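Local coordinates for protein extracellular ligand-binding receptor (Sphaerobacter thermophilus, PDB 4ZPJ) that probably binds a small solute outside the membrane as the substrate-binding component of an ABC transporter, in the manner of leucine-binding proteins, at residues N175-A180 against P390-L395; E106-K111 against A134-I139; A349-A354 against E363-A368; V196-D201 against V253-G258; N74-T79 against L336-G341. One frame throughout, in Å; residues are numbered along the deposited sequence. Where two conformers were deposited one is given.

Contact 1: N175-A180 against P390-L395; sequences NGQYDA and PVTTIL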
# COMPACT_ATOMS: atom_id res chain seq x y z
N ASN A 175 1.80 6.17 -4.22
CA ASN A 175 2.77 6.50 -3.15
C ASN A 175 2.45 7.80 -2.47
O ASN A 175 2.22 8.81 -3.12
CB ASN A 175 4.18 6.65 -3.73
CG ASN A 175 4.75 5.34 -4.15
OD1 ASN A 175 4.53 4.36 -3.50
ND2 ASN A 175 5.37 5.30 -5.28
N GLY A 176 2.50 7.77 -1.16
CA GLY A 176 2.17 8.90 -0.34
C GLY A 176 0.73 9.00 0.15
O GLY A 176 0.40 9.83 1.03
N GLN A 177 -0.17 8.21 -0.42
CA GLN A 177 -1.62 8.43 -0.20
C GLN A 177 -2.05 8.13 1.24
O GLN A 177 -2.98 8.74 1.72
CB GLN A 177 -2.43 7.60 -1.23
CG GLN A 177 -3.94 7.69 -1.15
CD GLN A 177 -4.69 6.93 -2.25
OE1 GLN A 177 -4.06 6.33 -3.08
NE2 GLN A 177 -6.04 6.95 -2.23
N TYR A 178 -1.42 7.17 1.92
CA TYR A 178 -1.80 6.87 3.28
C TYR A 178 -0.99 7.67 4.30
O TYR A 178 -1.43 7.82 5.43
CB TYR A 178 -1.83 5.35 3.56
CG TYR A 178 -0.57 4.64 3.37
CD1 TYR A 178 0.45 4.77 4.31
CD2 TYR A 178 -0.35 3.85 2.24
CE1 TYR A 178 1.67 4.15 4.12
CE2 TYR A 178 0.86 3.23 2.05
CZ TYR A 178 1.87 3.38 3.01
OH TYR A 178 3.09 2.79 2.94
N ASP A 179 0.13 8.25 3.88
CA ASP A 179 0.88 9.17 4.71
C ASP A 179 0.43 10.64 4.66
O ASP A 179 0.61 11.38 5.63
CB ASP A 179 2.38 9.03 4.40
CG ASP A 179 2.91 7.66 4.84
OD1 ASP A 179 2.42 7.20 5.93
OD2 ASP A 179 3.76 7.03 4.11
N ALA A 180 -0.13 11.09 3.56
CA ALA A 180 -0.45 12.49 3.42
C ALA A 180 -1.42 12.97 4.50
O ALA A 180 -1.23 14.05 5.02
CB ALA A 180 -1.05 12.71 2.06
N PRO A 390 -7.67 4.30 -5.76
CA PRO A 390 -8.56 4.10 -4.63
C PRO A 390 -9.09 5.35 -4.02
O PRO A 390 -8.37 6.30 -3.89
CB PRO A 390 -7.65 3.44 -3.59
CG PRO A 390 -6.54 2.89 -4.33
CD PRO A 390 -6.30 3.89 -5.43
N VAL A 391 -10.36 5.32 -3.66
CA VAL A 391 -11.01 6.33 -2.86
C VAL A 391 -11.42 5.53 -1.60
O VAL A 391 -12.32 4.70 -1.63
CB VAL A 391 -12.25 6.91 -3.55
CG1 VAL A 391 -12.97 7.90 -2.64
CG2 VAL A 391 -11.87 7.63 -4.83
N THR A 392 -10.73 5.76 -0.51
CA THR A 392 -10.76 4.84 0.62
C THR A 392 -10.53 5.54 1.97
O THR A 392 -10.20 6.74 2.05
CB THR A 392 -9.71 3.76 0.35
OG1 THR A 392 -9.97 2.64 1.17
CG2 THR A 392 -8.19 4.30 0.49
N THR A 393 -10.69 4.78 3.05
CA THR A 393 -10.60 5.32 4.39
C THR A 393 -9.14 5.14 4.81
O THR A 393 -8.63 4.03 4.74
CB THR A 393 -11.62 4.62 5.32
OG1 THR A 393 -12.96 4.95 4.92
CG2 THR A 393 -11.45 5.02 6.80
N ILE A 394 -8.45 6.21 5.17
CA ILE A 394 -7.10 6.10 5.69
C ILE A 394 -7.17 6.13 7.22
O ILE A 394 -7.93 6.92 7.75
CB ILE A 394 -6.22 7.26 5.21
CG1 ILE A 394 -6.17 7.28 3.67
CG2 ILE A 394 -4.83 7.20 5.83
CD1 ILE A 394 -5.58 6.00 3.06
N LEU A 395 -6.37 5.28 7.91
CA LEU A 395 -6.37 5.15 9.35
C LEU A 395 -5.19 5.86 9.89
O LEU A 395 -4.08 5.64 9.44
CB LEU A 395 -6.33 3.68 9.80
CG LEU A 395 -7.48 2.88 9.14
CD1 LEU A 395 -7.32 1.37 9.26
CD2 LEU A 395 -8.87 3.25 9.55
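Gln177 makes the polar part of this contact, and it does so with a fully stretched side chain. With CG anti to the backbone N (chi1 180°) and no bend further out, its amide is carried straight across to the strand. There NE2 donates to Pro390 O at 2.9 Å, a bond bent to 145° at the hydrogen. The carbonyl oxygen lies nearly in the plane of the Gln177 amide, while NE2 stands above the plane of the carbonyl, 41° out of it. The same NE2 also donates to Phe418 O, and OE1 accepts from Ala174 N. With both ends of the amide occupied, its rotation is fixed.

The loop 175-180 follows the last strand of the first lobe's sheet and runs into helix 180-188 of the second lobe. This is consistent with one of the chain crossings at the hinge of type I periplasmic binding proteins, and the loop lies against the long strand 390-401. Within it, Ala180 N bonds back to Gly176 O at 2.9 Å, where the chain starts to coil.

The apolar part belongs to Ile394. Its CD1 reaches Tyr178 CB at 3.8 Å, and its CG2 rests against Tyr178 O at 3.5 Å. Ile394 CG1 lies 4.0 Å from Gln177 O, one residue back along the loop. The tyrosine offers its base and backbone here, because its ring turns off from the strand and meets Phe173 edge-to-face. At the other end, Pro390 CD sits 4.1 Å from Gln177 OE1.

Contact 2: E106-K111 against A134-I139; sequences EQAITK and AAVRDI. With ZN (zinc ion), chain M.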
# COMPACT_ATOMS: atom_id res chain seq x y z
N GLU A 106 12.28 -6.98 -17.16
CA GLU A 106 12.26 -7.82 -18.37
C GLU A 106 11.50 -9.12 -18.11
O GLU A 106 10.72 -9.52 -18.96
CB GLU A 106 13.64 -8.07 -19.01
CG GLU A 106 13.98 -7.12 -20.20
CD GLU A 106 13.06 -7.26 -21.44
OE1 GLU A 106 12.49 -8.37 -21.67
OE2 GLU A 106 12.90 -6.26 -22.19
N GLN A 107 11.66 -9.74 -16.94
CA GLN A 107 10.89 -10.92 -16.61
C GLN A 107 9.40 -10.56 -16.43
O GLN A 107 8.56 -11.37 -16.74
CB GLN A 107 11.47 -11.65 -15.37
CG GLN A 107 10.82 -13.01 -15.09
CD GLN A 107 11.61 -13.89 -14.12
OE1 GLN A 107 12.85 -13.93 -14.16
NE2 GLN A 107 10.91 -14.64 -13.28
N ALA A 108 9.08 -9.33 -16.00
CA ALA A 108 7.68 -8.92 -15.84
C ALA A 108 7.02 -8.89 -17.21
O ALA A 108 5.89 -9.34 -17.36
CB ALA A 108 7.56 -7.55 -15.18
N ILE A 109 7.78 -8.44 -18.19
CA ILE A 109 7.34 -8.37 -19.59
C ILE A 109 7.08 -9.75 -20.20
O ILE A 109 6.03 -9.99 -20.81
CB ILE A 109 8.41 -7.63 -20.44
CG1 ILE A 109 8.16 -6.11 -20.39
CG2 ILE A 109 8.43 -8.10 -21.89
CD1 ILE A 109 9.42 -5.29 -20.54
N THR A 110 8.05 -10.63 -20.05
CA THR A 110 7.94 -11.99 -20.50
C THR A 110 6.74 -12.65 -19.81
O THR A 110 5.89 -13.24 -20.44
CB THR A 110 9.23 -12.78 -20.14
OG1 THR A 110 10.36 -12.20 -20.81
CG2 THR A 110 9.09 -14.26 -20.54
N LYS A 111 6.71 -12.59 -18.50
CA LYS A 111 5.59 -13.20 -17.80
C LYS A 111 4.24 -12.65 -18.24
O LYS A 111 3.30 -13.41 -18.40
CB LYS A 111 5.78 -13.09 -16.28
CG LYS A 111 6.92 -13.99 -15.75
CD LYS A 111 6.98 -15.36 -16.44
CE LYS A 111 7.98 -16.30 -15.79
NZ LYS A 111 7.48 -16.78 -14.50
N ALA A 134 5.77 0.16 -14.89
CA ALA A 134 6.15 1.02 -16.00
C ALA A 134 6.57 0.17 -17.23
O ALA A 134 6.21 0.49 -18.38
CB ALA A 134 7.28 1.97 -15.58
N ALA A 135 7.32 -0.90 -16.99
CA ALA A 135 7.74 -1.73 -18.11
C ALA A 135 6.58 -2.53 -18.75
O ALA A 135 6.64 -2.82 -19.91
CB ALA A 135 8.89 -2.65 -17.70
N VAL A 136 5.49 -2.83 -18.06
CA VAL A 136 4.40 -3.65 -18.72
C VAL A 136 3.11 -2.85 -19.11
O VAL A 136 2.19 -3.36 -19.79
CB VAL A 136 4.02 -4.85 -17.85
CG1 VAL A 136 5.21 -5.72 -17.59
CG2 VAL A 136 3.41 -4.41 -16.49
N ARG A 137 3.06 -1.59 -18.71
CA ARG A 137 1.85 -0.76 -18.90
C ARG A 137 1.36 -0.75 -20.32
O ARG A 137 0.17 -1.07 -20.58
CB ARG A 137 2.13 0.68 -18.45
CG ARG A 137 0.91 1.60 -18.50
CD ARG A 137 0.99 2.45 -19.75
NE ARG A 137 -0.19 3.28 -19.87
CZ ARG A 137 -0.77 3.61 -21.02
NH1 ARG A 137 -1.86 4.38 -21.00
NH2 ARG A 137 -0.27 3.18 -22.18
N ASP A 138 2.24 -0.37 -21.24
CA ASP A 138 1.92 -0.36 -22.66
C ASP A 138 1.45 -1.73 -23.16
O ASP A 138 0.51 -1.80 -23.94
CB ASP A 138 3.10 0.22 -23.50
CG ASP A 138 3.11 1.77 -23.51
OD1 ASP A 138 2.27 2.37 -22.81
OD2 ASP A 138 3.92 2.43 -24.19
N ILE A 139 2.05 -2.82 -22.69
CA ILE A 139 1.60 -4.17 -23.09
C ILE A 139 0.17 -4.42 -22.63
O ILE A 139 -0.68 -4.87 -23.38
CB ILE A 139 2.55 -5.27 -22.56
CG1 ILE A 139 3.88 -5.27 -23.38
CG2 ILE A 139 1.91 -6.64 -22.65
CD1 ILE A 139 5.09 -5.70 -22.58
ZN ZN M . 4.53 4.21 -23.05
O HOH W 1 5.44 4.54 -25.05
O HOH W 2 4.51 3.85 -20.55
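Ile109 and Val136 mark the nearest approach of two helices running roughly the same way, their CA atoms 5.6 Å apart and the axes of the two segments 8.8 Å apart at closest approach, crossing at -26°. No hydrogen bond crosses the interface; its side chains are all aliphatic. Val136 CG1 lies against the turn of Ala108, 3.8 Å from Ala108 CB. Ile109 does most of the work: its CD1 touches Ala135 CB at 3.9 Å, and its CG1 lies 3.7 Å from Ala135 O. Ile139 comes in from the next turn, crossing Ile109 at about a right angle, with its CD1 3.8 Å from Ile109 CG1. Helix 130-142 is kinked, since the N atoms of Asp138 and Ile139 lack bonds to the turn before. On the side turned from the contact, Asp138 OD2 binds a zinc ion at 2.2 Å together with two waters, and Asp138 OD1 takes a salt bridge from Arg137 NH2 at 2.7 Å. Ile139 also touches Arg113 and Ile116 further along helix 105-117. That helix is tied to the end of strand 92-100 by Gln107 and Lys111, and strand 123-126 links the two helices in a beta-alpha-beta-alpha succession of the first lobe.

Contact 3: A349-A354 against E363-A368; sequences AEALTA and EALLEA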
# COMPACT_ATOMS: atom_id res chain seq x y z
N ALA A 349 -14.10 -10.29 -7.13
CA ALA A 349 -15.28 -11.07 -6.75
C ALA A 349 -16.57 -10.28 -6.91
O ALA A 349 -17.56 -10.83 -7.37
CB ALA A 349 -15.15 -11.59 -5.33
N GLU A 350 -16.56 -9.00 -6.56
CA GLU A 350 -17.75 -8.18 -6.68
C GLU A 350 -18.03 -7.91 -8.15
O GLU A 350 -19.19 -7.91 -8.57
CB GLU A 350 -17.57 -6.85 -5.95
CG GLU A 350 -17.37 -7.04 -4.47
CD GLU A 350 -18.66 -7.07 -3.66
OE1 GLU A 350 -19.61 -6.34 -3.98
OE2 GLU A 350 -18.71 -7.81 -2.66
N ALA A 351 -16.97 -7.67 -8.94
CA ALA A 351 -17.20 -7.38 -10.35
C ALA A 351 -17.74 -8.62 -11.06
O ALA A 351 -18.70 -8.55 -11.82
CB ALA A 351 -15.97 -6.86 -11.04
N LEU A 352 -17.12 -9.77 -10.78
CA LEU A 352 -17.52 -11.00 -11.43
C LEU A 352 -18.93 -11.44 -11.06
O LEU A 352 -19.65 -12.00 -11.88
CB LEU A 352 -16.55 -12.08 -11.10
CG LEU A 352 -15.16 -11.98 -11.78
CD1 LEU A 352 -14.43 -13.27 -11.58
CD2 LEU A 352 -15.23 -11.73 -13.25
N THR A 353 -19.32 -11.18 -9.82
CA THR A 353 -20.65 -11.48 -9.37
C THR A 353 -21.64 -10.64 -10.14
O THR A 353 -22.62 -11.18 -10.66
CB THR A 353 -20.80 -11.20 -7.86
OG1 THR A 353 -19.91 -12.05 -7.14
CG2 THR A 353 -22.22 -11.45 -7.38
N ALA A 354 -21.38 -9.34 -10.25
CA ALA A 354 -22.31 -8.40 -10.90
C ALA A 354 -22.56 -8.73 -12.37
O ALA A 354 -23.65 -8.55 -12.85
CB ALA A 354 -21.77 -6.99 -10.79
N GLU A 363 -16.55 -4.92 -21.92
CA GLU A 363 -17.26 -3.67 -21.68
C GLU A 363 -17.97 -3.78 -20.33
O GLU A 363 -17.79 -2.92 -19.47
CB GLU A 363 -18.28 -3.36 -22.79
CG GLU A 363 -18.87 -1.95 -22.78
CD GLU A 363 -20.41 -1.93 -22.89
OE1 GLU A 363 -21.11 -2.10 -21.85
OE2 GLU A 363 -20.94 -1.71 -24.02
N ALA A 364 -18.74 -4.84 -20.14
CA ALA A 364 -19.46 -5.06 -18.90
C ALA A 364 -18.49 -5.29 -17.72
O ALA A 364 -18.73 -4.84 -16.65
CB ALA A 364 -20.40 -6.26 -19.04
N LEU A 365 -17.38 -5.99 -17.94
CA LEU A 365 -16.41 -6.19 -16.87
C LEU A 365 -15.84 -4.85 -16.36
O LEU A 365 -15.77 -4.58 -15.13
CB LEU A 365 -15.30 -7.08 -17.37
CG LEU A 365 -14.17 -7.38 -16.40
CD1 LEU A 365 -14.73 -7.88 -15.08
CD2 LEU A 365 -13.17 -8.37 -17.05
N LEU A 366 -15.45 -4.01 -17.30
CA LEU A 366 -14.90 -2.71 -16.94
C LEU A 366 -15.88 -1.80 -16.26
O LEU A 366 -15.47 -1.10 -15.31
CB LEU A 366 -14.39 -1.97 -18.14
CG LEU A 366 -13.22 -2.57 -18.90
CD1 LEU A 366 -12.90 -1.61 -20.04
CD2 LEU A 366 -12.02 -2.73 -18.03
N GLU A 367 -17.12 -1.78 -16.76
CA GLU A 367 -18.15 -0.98 -16.16
C GLU A 367 -18.43 -1.56 -14.78
O GLU A 367 -18.64 -0.78 -13.84
CB GLU A 367 -19.45 -0.86 -17.02
CG GLU A 367 -19.25 -0.43 -18.49
CD GLU A 367 -20.34 0.48 -19.11
OE1 GLU A 367 -20.39 1.67 -18.72
OE2 GLU A 367 -21.11 0.04 -20.03
N ALA A 368 -18.40 -2.89 -14.61
CA ALA A 368 -18.64 -3.46 -13.26
C ALA A 368 -17.47 -3.11 -12.27
O ALA A 368 -17.70 -2.68 -11.12
CB ALA A 368 -18.94 -4.96 -13.29
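Leu365 turns its CG opposite the backbone N (chi1 178°), and Leu352 places its CG beside its own N (chi1 -72°). These rotations bring both branched ends to meet between the helices, although neither CB heads directly across. Leu365 CD1 then stands 4.3 Å from Leu352 CD2. The same methyl is 4.3 Å from Ala351 CB, which makes it the hub of the buried end of the contact. Leu352 is further backed by Val359 and Phe89.

The rest is alanine against alanine. Ala368 CB approaches Ala351 CB at 4.2 Å and reaches Ala354 CB, one turn on, at 4.3 Å, so that it sits between the two. Its nearest neighbour across the interface is Ala351 O, at 3.9 Å. With side chains this short the backbones come close: the CA atoms of Ala351 and Ala368 are 5.1 Å apart. No hydrogen bond crosses. Away from the contact, Thr353 turns its hydroxyl back to its own helix, where OG1 and N reach Ala349 O from opposite faces of the carbonyl plane.

The segments cross steeply at 131°, and helix 336-354 lies against strand 88-89 at the edge of the first lobe's sheet. The arrangement is thus one of two consecutive helices, joined by the short loop 355-361 and packed on the flank of an alpha/beta lobe.

Contact 4: V196-D201 against V253-G258; sequences VLHAAD and VFAFHG. With ZN (zinc ion), chain G.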
# COMPACT_ATOMS: atom_id res chain seq x y z
N VAL A 196 10.82 18.71 8.98
CA VAL A 196 11.89 18.08 8.21
C VAL A 196 11.39 16.77 7.65
O VAL A 196 10.66 16.01 8.32
CB VAL A 196 13.12 17.76 9.08
CG1 VAL A 196 14.20 17.02 8.30
CG2 VAL A 196 13.71 19.04 9.61
N LEU A 197 11.81 16.49 6.42
CA LEU A 197 11.44 15.25 5.74
C LEU A 197 12.65 14.38 5.52
O LEU A 197 13.72 14.87 5.18
CB LEU A 197 10.82 15.56 4.38
CG LEU A 197 9.62 16.48 4.28
CD1 LEU A 197 9.10 16.49 2.85
CD2 LEU A 197 8.56 15.98 5.24
N HIS A 198 12.46 13.08 5.64
CA HIS A 198 13.51 12.16 5.41
C HIS A 198 13.01 10.92 4.72
O HIS A 198 11.95 10.42 5.08
CB HIS A 198 14.14 11.78 6.74
CG HIS A 198 14.99 10.57 6.67
ND1 HIS A 198 16.20 10.56 6.03
CD2 HIS A 198 14.80 9.31 7.14
CE1 HIS A 198 16.75 9.37 6.15
NE2 HIS A 198 15.91 8.59 6.80
N ALA A 199 13.75 10.43 3.73
CA ALA A 199 13.41 9.17 3.08
C ALA A 199 14.58 8.42 2.55
O ALA A 199 15.62 8.99 2.26
CB ALA A 199 12.47 9.41 1.92
N ALA A 200 14.36 7.12 2.35
CA ALA A 200 15.29 6.32 1.58
C ALA A 200 15.31 6.91 0.18
O ALA A 200 14.28 7.40 -0.31
CB ALA A 200 14.82 4.88 1.51
N ASP A 201 16.46 6.86 -0.46
CA ASP A 201 16.68 7.55 -1.73
C ASP A 201 16.29 6.66 -2.88
O ASP A 201 17.16 6.05 -3.55
CB ASP A 201 18.16 7.91 -1.88
CG ASP A 201 18.41 8.95 -2.99
OD1 ASP A 201 17.46 9.28 -3.77
OD2 ASP A 201 19.57 9.46 -3.06
N VAL A 253 9.61 15.61 12.42
CA VAL A 253 10.20 14.96 11.27
C VAL A 253 9.22 13.96 10.71
O VAL A 253 8.61 13.30 11.47
CB VAL A 253 11.43 14.13 11.70
CG1 VAL A 253 12.08 13.44 10.51
CG2 VAL A 253 12.41 15.04 12.38
N PHE A 254 9.10 13.85 9.40
CA PHE A 254 8.41 12.73 8.76
C PHE A 254 9.47 11.87 8.07
O PHE A 254 10.32 12.41 7.38
CB PHE A 254 7.40 13.22 7.73
CG PHE A 254 6.91 12.12 6.79
CD1 PHE A 254 5.89 11.24 7.18
CD2 PHE A 254 7.43 11.98 5.55
CE1 PHE A 254 5.46 10.21 6.33
CE2 PHE A 254 7.01 10.97 4.69
CZ PHE A 254 6.03 10.09 5.07
N ALA A 255 9.42 10.54 8.26
CA ALA A 255 10.36 9.61 7.62
C ALA A 255 9.70 8.38 6.97
O ALA A 255 8.77 7.73 7.54
CB ALA A 255 11.36 9.13 8.64
N PHE A 256 10.19 8.06 5.77
CA PHE A 256 9.77 6.88 5.00
C PHE A 256 10.93 6.06 4.48
O PHE A 256 11.86 6.60 3.89
CB PHE A 256 8.93 7.32 3.81
CG PHE A 256 8.72 6.25 2.80
CD1 PHE A 256 9.65 6.05 1.77
CD2 PHE A 256 7.59 5.46 2.85
CE1 PHE A 256 9.45 5.06 0.82
CE2 PHE A 256 7.38 4.45 1.90
CZ PHE A 256 8.31 4.26 0.88
N HIS A 257 10.86 4.74 4.69
CA HIS A 257 11.82 3.79 4.12
C HIS A 257 11.15 2.62 3.50
O HIS A 257 11.82 1.78 2.94
CB HIS A 257 12.73 3.24 5.20
CG HIS A 257 13.50 4.28 5.90
ND1 HIS A 257 12.97 5.03 6.94
CD2 HIS A 257 14.74 4.77 5.66
CE1 HIS A 257 13.88 5.90 7.34
NE2 HIS A 257 14.94 5.79 6.56
N GLY A 258 9.84 2.53 3.58
CA GLY A 258 9.15 1.30 3.17
C GLY A 258 9.26 0.30 4.30
O GLY A 258 9.90 0.54 5.30
ZN ZN G . 17.00 10.50 -5.22
O HOH W 3 16.56 8.87 -6.70
O HOH W 4 18.06 11.95 -4.35
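Residues 196-200 and 253-256 are the two inner strands of the four-stranded parallel sheet in the second lobe, running side by side in register from Val196 opposite Val253 to Ala199 opposite Phe256. Four backbone bonds join them: Phe254 N to Val196 O (2.9 Å), His198 N to Phe254 O (2.8 Å), Phe256 N to His198 O (3.0 Å) and Ala200 N to Phe256 O (3.0 Å). Leu197, Ala199, Phe254 and Phe256 project from one face. There Leu197 CD2 packs on Phe254 CB at 3.9 Å, while the Phe254 ring stacks on Phe212 of helix 203-218.

Sheet with helices on both faces is the alpha/beta build of type I periplasmic binding proteins, where the carboxyl ends of the strands border the cleft between lobes. Close to that end His198, on the opposite face, meets His257, which lies just past the end of the second strand. Their NE2 atoms are hydrogen-bonded at 3.0 Å, with the rings rim to rim and their planes 57° apart. A chi1 of 164° sends the His198 ring out to this meeting. Each imidazole is also held through its ND1, by Val227 O for His198 and Asp287 OD2 for His257, and Phe266 stacks on the His198 ring. Just beyond the first strand, Asp201 OD1 binds a zinc ion at 2.0 Å, with His206 and two waters as the other ligands.

Contact 5: N74-T79 against L336-G341; sequences NLRGLT and LVDYAG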
# COMPACT_ATOMS: atom_id res chain seq x y z
N ASN A 74 0.50 -10.14 -0.93
CA ASN A 74 -0.53 -9.85 -1.86
C ASN A 74 -1.28 -11.16 -2.22
O ASN A 74 -2.52 -11.17 -2.26
CB ASN A 74 0.05 -9.15 -3.10
CG ASN A 74 0.12 -7.61 -2.98
OD1 ASN A 74 -0.15 -7.00 -1.94
ND2 ASN A 74 0.44 -6.98 -4.06
N LEU A 75 -0.53 -12.25 -2.45
CA LEU A 75 -1.12 -13.50 -2.85
C LEU A 75 -1.95 -14.10 -1.74
O LEU A 75 -3.04 -14.60 -2.00
CB LEU A 75 -0.06 -14.48 -3.37
CG LEU A 75 -0.46 -15.86 -3.80
CD1 LEU A 75 -1.45 -15.79 -4.94
CD2 LEU A 75 0.77 -16.70 -4.18
N ARG A 76 -1.50 -14.03 -0.51
CA ARG A 76 -2.35 -14.46 0.61
C ARG A 76 -3.66 -13.69 0.73
O ARG A 76 -4.71 -14.28 0.97
CB ARG A 76 -1.63 -14.30 1.94
CG ARG A 76 -0.45 -15.25 2.10
CD ARG A 76 0.18 -15.12 3.49
NE ARG A 76 0.67 -13.79 3.80
CZ ARG A 76 1.97 -13.43 3.83
NH1 ARG A 76 2.96 -14.29 3.53
NH2 ARG A 76 2.29 -12.18 4.15
N GLY A 77 -3.63 -12.38 0.60
CA GLY A 77 -4.89 -11.59 0.70
C GLY A 77 -5.87 -11.94 -0.43
O GLY A 77 -7.06 -12.12 -0.23
N LEU A 78 -5.33 -12.02 -1.62
CA LEU A 78 -6.08 -12.28 -2.83
C LEU A 78 -6.78 -13.63 -2.79
O LEU A 78 -7.97 -13.68 -3.10
CB LEU A 78 -5.09 -12.16 -3.96
CG LEU A 78 -5.33 -12.10 -5.43
CD1 LEU A 78 -5.98 -13.39 -5.87
CD2 LEU A 78 -6.09 -10.85 -5.86
N THR A 79 -6.08 -14.70 -2.39
CA THR A 79 -6.70 -16.01 -2.38
C THR A 79 -7.70 -16.16 -1.26
O THR A 79 -8.71 -16.80 -1.45
CB THR A 79 -5.68 -17.17 -2.33
OG1 THR A 79 -4.73 -16.95 -1.28
CG2 THR A 79 -4.95 -17.23 -3.61
N LEU A 336 -0.21 -4.89 5.77
CA LEU A 336 -0.57 -3.97 4.72
C LEU A 336 -0.73 -4.63 3.37
O LEU A 336 -1.70 -4.37 2.63
CB LEU A 336 0.57 -2.94 4.60
CG LEU A 336 0.14 -1.55 4.99
CD1 LEU A 336 1.27 -0.75 5.60
CD2 LEU A 336 -0.37 -0.92 3.69
N VAL A 337 0.29 -5.41 3.02
CA VAL A 337 0.30 -6.15 1.79
C VAL A 337 -0.78 -7.25 1.73
O VAL A 337 -1.28 -7.56 0.66
CB VAL A 337 1.70 -6.72 1.47
CG1 VAL A 337 2.68 -5.57 1.26
CG2 VAL A 337 2.20 -7.65 2.61
N ASP A 338 -1.09 -7.88 2.85
CA ASP A 338 -2.18 -8.83 2.93
C ASP A 338 -3.46 -8.09 2.71
O ASP A 338 -4.33 -8.57 2.02
CB ASP A 338 -2.26 -9.54 4.29
CG ASP A 338 -0.90 -10.14 4.75
OD1 ASP A 338 -0.44 -11.13 4.17
OD2 ASP A 338 -0.35 -9.63 5.75
N TYR A 339 -3.60 -6.90 3.31
CA TYR A 339 -4.81 -6.12 3.18
C TYR A 339 -5.06 -5.75 1.72
O TYR A 339 -6.21 -5.88 1.17
CB TYR A 339 -4.73 -4.85 4.06
CG TYR A 339 -5.84 -3.86 3.70
CD1 TYR A 339 -7.13 -4.07 4.10
CD2 TYR A 339 -5.57 -2.78 2.87
CE1 TYR A 339 -8.15 -3.16 3.75
CE2 TYR A 339 -6.58 -1.91 2.46
CZ TYR A 339 -7.85 -2.07 2.91
OH TYR A 339 -8.82 -1.15 2.52
N ALA A 340 -4.01 -5.26 1.08
CA ALA A 340 -4.13 -4.76 -0.29
C ALA A 340 -4.47 -5.88 -1.29
O ALA A 340 -5.31 -5.66 -2.18
CB ALA A 340 -2.85 -4.04 -0.71
N GLY A 341 -3.89 -7.07 -1.11
CA GLY A 341 -4.29 -8.27 -1.85
C GLY A 341 -5.74 -8.67 -1.64
O GLY A 341 -6.47 -9.01 -2.59
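Arg76 meets Asp338 side-on, using NE and NH2 and putting both onto one oxygen. Asp338 OD1 takes NE and NH2, each at 2.9 Å. It lies close to the guanidinium plane, but the carboxylate is turned from that plane by 44°. NE arrives nearly along the C-O axis of OD1, NH2 on its syn side. A bend in the arginine chain at chi3 (-59°) turns the guanidinium edge toward the acid. The other oxygen, Asp338 OD2, is taken by Gly335 N, just ahead of the helix, so each carboxylate oxygen has a donor and the group is held against rotation. Phe325 of helix 316-328 touches both side chains of the pair.

Next to the salt bridge the two helices meet backbone to backbone. Gly77 and Gly341 have no side chains, and the axes close to 6.4 Å, with the CA atoms of Asn74 and Gly341 at 4.1 Å. At that range carbonyls meet CA-H groups: Gly341 CA to Asn74 O at 3.4 Å, Gly77 CA to Asp338 O at 3.3 Å, and Leu78 CA to Gly341 O at 3.3 Å. Leu78 also lays its CB and CD2 over Gly341 O. Running the same way and crossing at -39°, the pair resembles the close glycine-mediated helix crossings bound by networks of CA-H...O contacts.

A salt bridge between a partly exposed arginine and a buried aspartate accompanies a seam of weak backbone contacts, and the arginine, together with Gly335 N and the helix start, probably stabilises the negative charge of the acid.

Overall arrangement
Contacts 1, 4 and 5 are buried; contact 2 is partly so, and contact 3, though mostly buried, lies 23 Å from the chain centre. Contacts 4 and 5 fall on opposite sides of that centre, with contact 1 touching both: Asp179 CB lies 3.8 Å from Phe254 CE1, and Thr392 OG1 4.2 Å from Tyr339 OH. Helix 336-354 serves contact 5 with its beginning and contact 3 with its end. The chemistry varies: main-chain bonds within a sheet, with a histidine pair, in contact 4; one hydrogen bond from a glutamine amide plus isoleucine packing in contact 1; a salt bridge beside a glycine seam in contact 5; and packing of aliphatic side chains in contacts 2 and 3.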